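Local coordinates for protein putative sodium:solute symporter (PDB 5NV9) that couples the inward sodium gradient to the uptake of N-acetylneuraminic acid across the bacterial inner membrane, at residues 46-49 with 50-54; 180-183 with 184-187. All coordinates share one frame; numbering follows the deposited sequence.

Contact 1: 46-49 with 50-54; sequences PGWA and AGVSV
The indole of Trp-48 meets Val-52 at its edge: CG2 of the valine lies near the ring plane, with Trp-48 CE3 and Val-52 CG2 4.3 Å apart. One face of the same indole carries the CB of Ala-49, which sits 4.2 Å above the ring plane and over the ring centre. A chi1 of 74° sets Trp-48 CG between its own backbone N and carbonyl carbon, probably tolerated here because Trp-48 lies in the opening turn. Val-52 CG2 also rests on the Trp-48 carbonyl, 3.4 Å from its O.

Along the backbone, Pro-46 takes the N-cap position and transmembrane helix 47-58 begins at Gly-47, on the cytoplasmic side. Ala-50 N donates to Pro-46 O at 3.1 Å and nearly straight (171°); Gly-51 N, Val-52 N and Ser-53 N also donate to the carbonyls four residues back, those of Gly-51 and Ser-53 more bent. Gly-47 N, ahead of that pattern, is taken up by Glu-269 OE1. The Ser-53 hydroxyl, turned anti to the backbone N (chi1 178°), is hydrogen-bonded to Asp-182 OD2 and Arg-260 NE. The turn thus has an apolar flank at Trp-48 and a polar one at Ser-53, whose hydroxyl probably helps position a sodium-binding carboxylate from the second shell.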
loop_
_atom_site.group_PDB
_atom_site.type_symbol
_atom_site.label_atom_id
_atom_site.label_comp_id
_atom_site.label_asym_id
_atom_site.label_seq_id
_atom_site.Cartn_x
_atom_site.Cartn_y
_atom_site.Cartn_z
ATOM N N PRO A 46 -3.992 4.461 20.011
ATOM C CA PRO A 46 -2.903 3.607 20.553
ATOM C C PRO A 46 -2.078 2.917 19.513
ATOM O O PRO A 46 -2.529 2.737 18.341
ATOM C CB PRO A 46 -3.658 2.492 21.318
ATOM C CG PRO A 46 -5.024 2.490 20.741
ATOM C CD PRO A 46 -5.319 3.870 20.182
ATOM N N GLY A 47 -0.909 2.439 19.963
ATOM C CA GLY A 47 0.052 1.790 19.118
ATOM C C GLY A 47 -0.478 0.590 18.393
ATOM O O GLY A 47 -0.302 0.472 17.191
ATOM N N TRP A 48 -1.109 -0.326 19.116
ATOM C CA TRP A 48 -1.619 -1.524 18.473
ATOM C C TRP A 48 -2.548 -1.168 17.332
ATOM O O TRP A 48 -2.477 -1.783 16.298
ATOM C CB TRP A 48 -2.292 -2.458 19.459
ATOM C CG TRP A 48 -3.675 -2.031 19.975
ATOM C CD1 TRP A 48 -3.951 -1.360 21.128
ATOM C CD2 TRP A 48 -4.929 -2.330 19.360
ATOM N NE1 TRP A 48 -5.328 -1.165 21.249
ATOM C CE2 TRP A 48 -5.949 -1.770 20.181
ATOM C CE3 TRP A 48 -5.295 -3.024 18.187
ATOM C CZ2 TRP A 48 -7.319 -1.857 19.858
ATOM C CZ3 TRP A 48 -6.673 -3.110 17.873
ATOM C CH2 TRP A 48 -7.658 -2.514 18.702
ATOM N N ALA A 49 -3.452 -0.196 17.520
ATOM C CA ALA A 49 -4.399 0.190 16.452
ATOM C C ALA A 49 -3.711 0.818 15.196
ATOM O O ALA A 49 -4.049 0.518 13.970
ATOM C CB ALA A 49 -5.425 1.161 17.023
ATOM N N ALA A 50 -2.771 1.703 15.476
ATOM C CA ALA A 50 -1.946 2.294 14.383
ATOM C C ALA A 50 -1.158 1.206 13.637
ATOM O O ALA A 50 -1.020 1.263 12.430
ATOM C CB ALA A 50 -1.034 3.370 14.912
ATOM N N GLY A 51 -0.693 0.188 14.339
ATOM C CA GLY A 51 0.055 -0.909 13.689
ATOM C C GLY A 51 -0.766 -1.816 12.805
ATOM O O GLY A 51 -0.316 -2.227 11.751
ATOM N N VAL A 52 -1.992 -2.136 13.234
ATOM C CA VAL A 52 -2.942 -2.821 12.354
ATOM C C VAL A 52 -3.335 -1.953 11.122
ATOM O O VAL A 52 -3.620 -2.437 9.992
ATOM C CB VAL A 52 -4.244 -3.272 13.115
ATOM C CG1 VAL A 52 -5.138 -4.046 12.134
ATOM C CG2 VAL A 52 -3.865 -4.208 14.303
ATOM N N SER A 53 -3.435 -0.685 11.359
ATOM C CA SER A 53 -3.776 0.269 10.299
ATOM C C SER A 53 -2.658 0.365 9.237
ATOM O O SER A 53 -2.956 0.565 8.040
ATOM C CB SER A 53 -4.035 1.681 10.894
ATOM O OG SER A 53 -4.307 2.601 9.839
ATOM N N VAL A 54 -1.406 0.210 9.682
ATOM C CA VAL A 54 -0.236 0.251 8.756
ATOM C C VAL A 54 -0.327 -0.990 7.867
ATOM O O VAL A 54 -0.202 -0.892 6.691
ATOM C CB VAL A 54 1.142 0.187 9.500
ATOM C CG1 VAL A 54 2.260 -0.140 8.526
ATOM C CG2 VAL A 54 1.471 1.459 10.233
#

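Contact 2: 180-183 with 184-187; sequences WTDV and IQGL. With NA (sodium ion), chain C.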
loop_
_atom_site.group_PDB
_atom_site.type_symbol
_atom_site.label_atom_id
_atom_site.label_comp_id
_atom_site.label_asym_id
_atom_site.label_seq_id
_atom_site.Cartn_x
_atom_site.Cartn_y
_atom_site.Cartn_z
ATOM N N TRP A 180 -9.516 3.377 12.595
ATOM C CA TRP A 180 -10.408 2.379 13.236
ATOM C C TRP A 180 -11.194 1.487 12.255
ATOM O O TRP A 180 -11.284 0.281 12.513
ATOM C CB TRP A 180 -11.271 3.044 14.253
ATOM C CG TRP A 180 -10.517 3.481 15.479
ATOM C CD1 TRP A 180 -10.328 4.763 15.873
ATOM C CD2 TRP A 180 -9.862 2.664 16.470
ATOM N NE1 TRP A 180 -9.600 4.809 17.017
ATOM C CE2 TRP A 180 -9.300 3.543 17.415
ATOM C CE3 TRP A 180 -9.718 1.295 16.664
ATOM C CZ2 TRP A 180 -8.596 3.104 18.516
ATOM C CZ3 TRP A 180 -9.032 0.864 17.757
ATOM C CH2 TRP A 180 -8.504 1.747 18.679
ATOM N N THR A 181 -11.657 2.018 11.120
ATOM C CA THR A 181 -12.030 1.169 9.992
ATOM C C THR A 181 -10.940 0.195 9.473
ATOM O O THR A 181 -11.254 -0.968 9.143
ATOM C CB THR A 181 -12.610 1.958 8.782
ATOM O OG1 THR A 181 -11.666 2.911 8.328
ATOM C CG2 THR A 181 -13.925 2.663 9.158
ATOM N N ASP A 182 -9.695 0.692 9.352
ATOM C CA ASP A 182 -8.544 -0.126 9.003
ATOM C C ASP A 182 -8.332 -1.294 9.960
ATOM O O ASP A 182 -7.927 -2.352 9.512
ATOM C CB ASP A 182 -7.189 0.625 8.958
ATOM C CG ASP A 182 -7.001 1.491 7.745
ATOM O OD1 ASP A 182 -7.799 1.413 6.798
ATOM O OD2 ASP A 182 -6.019 2.318 7.744
ATOM N N VAL A 183 -8.592 -1.101 11.249
ATOM C CA VAL A 183 -8.382 -2.141 12.262
ATOM C C VAL A 183 -9.363 -3.256 12.009
ATOM O O VAL A 183 -9.006 -4.452 12.042
ATOM C CB VAL A 183 -8.535 -1.607 13.710
ATOM C CG1 VAL A 183 -8.548 -2.718 14.764
ATOM C CG2 VAL A 183 -7.454 -0.594 14.044
ATOM N N ILE A 184 -10.596 -2.883 11.708
ATOM C CA ILE A 184 -11.650 -3.882 11.478
ATOM C C ILE A 184 -11.329 -4.575 10.149
ATOM O O ILE A 184 -11.452 -5.801 10.017
ATOM C CB ILE A 184 -13.062 -3.227 11.393
ATOM C CG1 ILE A 184 -13.455 -2.565 12.730
ATOM C CG2 ILE A 184 -14.127 -4.250 10.954
ATOM C CD1 ILE A 184 -14.568 -1.531 12.579
ATOM N N GLN A 185 -10.951 -3.765 9.148
ATOM C CA GLN A 185 -10.727 -4.309 7.805
ATOM C C GLN A 185 -9.491 -5.139 7.795
ATOM O O GLN A 185 -9.482 -6.145 7.136
ATOM C CB GLN A 185 -10.639 -3.216 6.751
ATOM C CG GLN A 185 -11.949 -2.470 6.591
ATOM C CD GLN A 185 -11.788 -1.136 5.975
ATOM O OE1 GLN A 185 -10.732 -0.478 6.117
ATOM N NE2 GLN A 185 -12.802 -0.750 5.161
ATOM N N GLY A 186 -8.474 -4.718 8.550
ATOM C CA GLY A 186 -7.230 -5.460 8.692
ATOM C C GLY A 186 -7.394 -6.849 9.298
ATOM O O GLY A 186 -6.773 -7.855 8.863
ATOM N N LEU A 187 -8.241 -6.903 10.303
ATOM C CA LEU A 187 -8.455 -8.145 11.000
ATOM C C LEU A 187 -9.421 -8.998 10.193
ATOM O O LEU A 187 -9.315 -10.191 10.211
ATOM C CB LEU A 187 -8.927 -7.903 12.421
ATOM C CG LEU A 187 -7.915 -7.117 13.233
ATOM C CD1 LEU A 187 -8.515 -6.705 14.551
ATOM C CD2 LEU A 187 -6.644 -7.907 13.477
HETATM NA NA NA C . -6.916 3.050 5.717
#
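Gln-185 runs extended alongside Thr-181, on a transmembrane helix of this LeuT-fold transporter. Its CG is anti to the carbonyl carbon (chi1 -65°) and lies 3.0 Å from Thr-181 O. Further out, Gln-185 OE1 comes 3.6 Å from Asp-182 OD1, with amide and carboxylate planes only 28° apart. OE1 also approaches Thr-181 O, at 3.1 Å; all three oxygens are acceptors, and they meet without a hydrogen bond. The other end, NE2, is bound by the hydroxyls of Tyr-17 and Tyr-169, which fixes the amide's rotation.

Asp-182 grips the sodium ion with both carboxylate oxygens, OD1 at 2.1 Å and OD2 at 2.3 Å from the metal, a bidentate clamp completed by Ser-342 O, Ser-345 OG and Ser-346 OG. This is the Na3 site, the second sodium position of the symporter. Arg-260 NH2 adds a weak hydrogen bond to OD2.

The backbone closes the turn with Gln-185 N to Thr-181 O (2.8 Å), Leu-187 N to Val-183 O, and a short Gly-186 N to Asp-182 O (2.6 Å); the bond from Ile-184 N to Trp-180 O is weak.

Apolar packing pairs Val-183 CG1 with Leu-187 CD1 at 4.0 Å, side by side.

Within helix 155-203, Trp-180 and Val-183 lean on helix 47-58, Thr-181 and Ile-184 on helix 8-29, and Gln-185 on helix 328-361.

In the fold
Contacts 1 and 2 are two helical turns packed against each other, their centres about 9 Å apart. The polar flanks join through Ser-53 OG and Asp-182 OD2, 2.7 Å apart, which puts Ser-53 in the second shell of the sodium held in contact 2; its side chain lies about 5 Å from that ion. On the apolar flank, Ala-49 CB approaches Trp-180 CH2 at 3.5 Å, and Trp-48 CZ3 approaches Val-183 CG1 at 3.7 Å. The other sodium is about 6 Å from the Asp-182 side chain. Sialic acid is farther off, about 11 Å from Gly-186 and about 12 Å from the side chain of Val-52, and neither segment pair touches it.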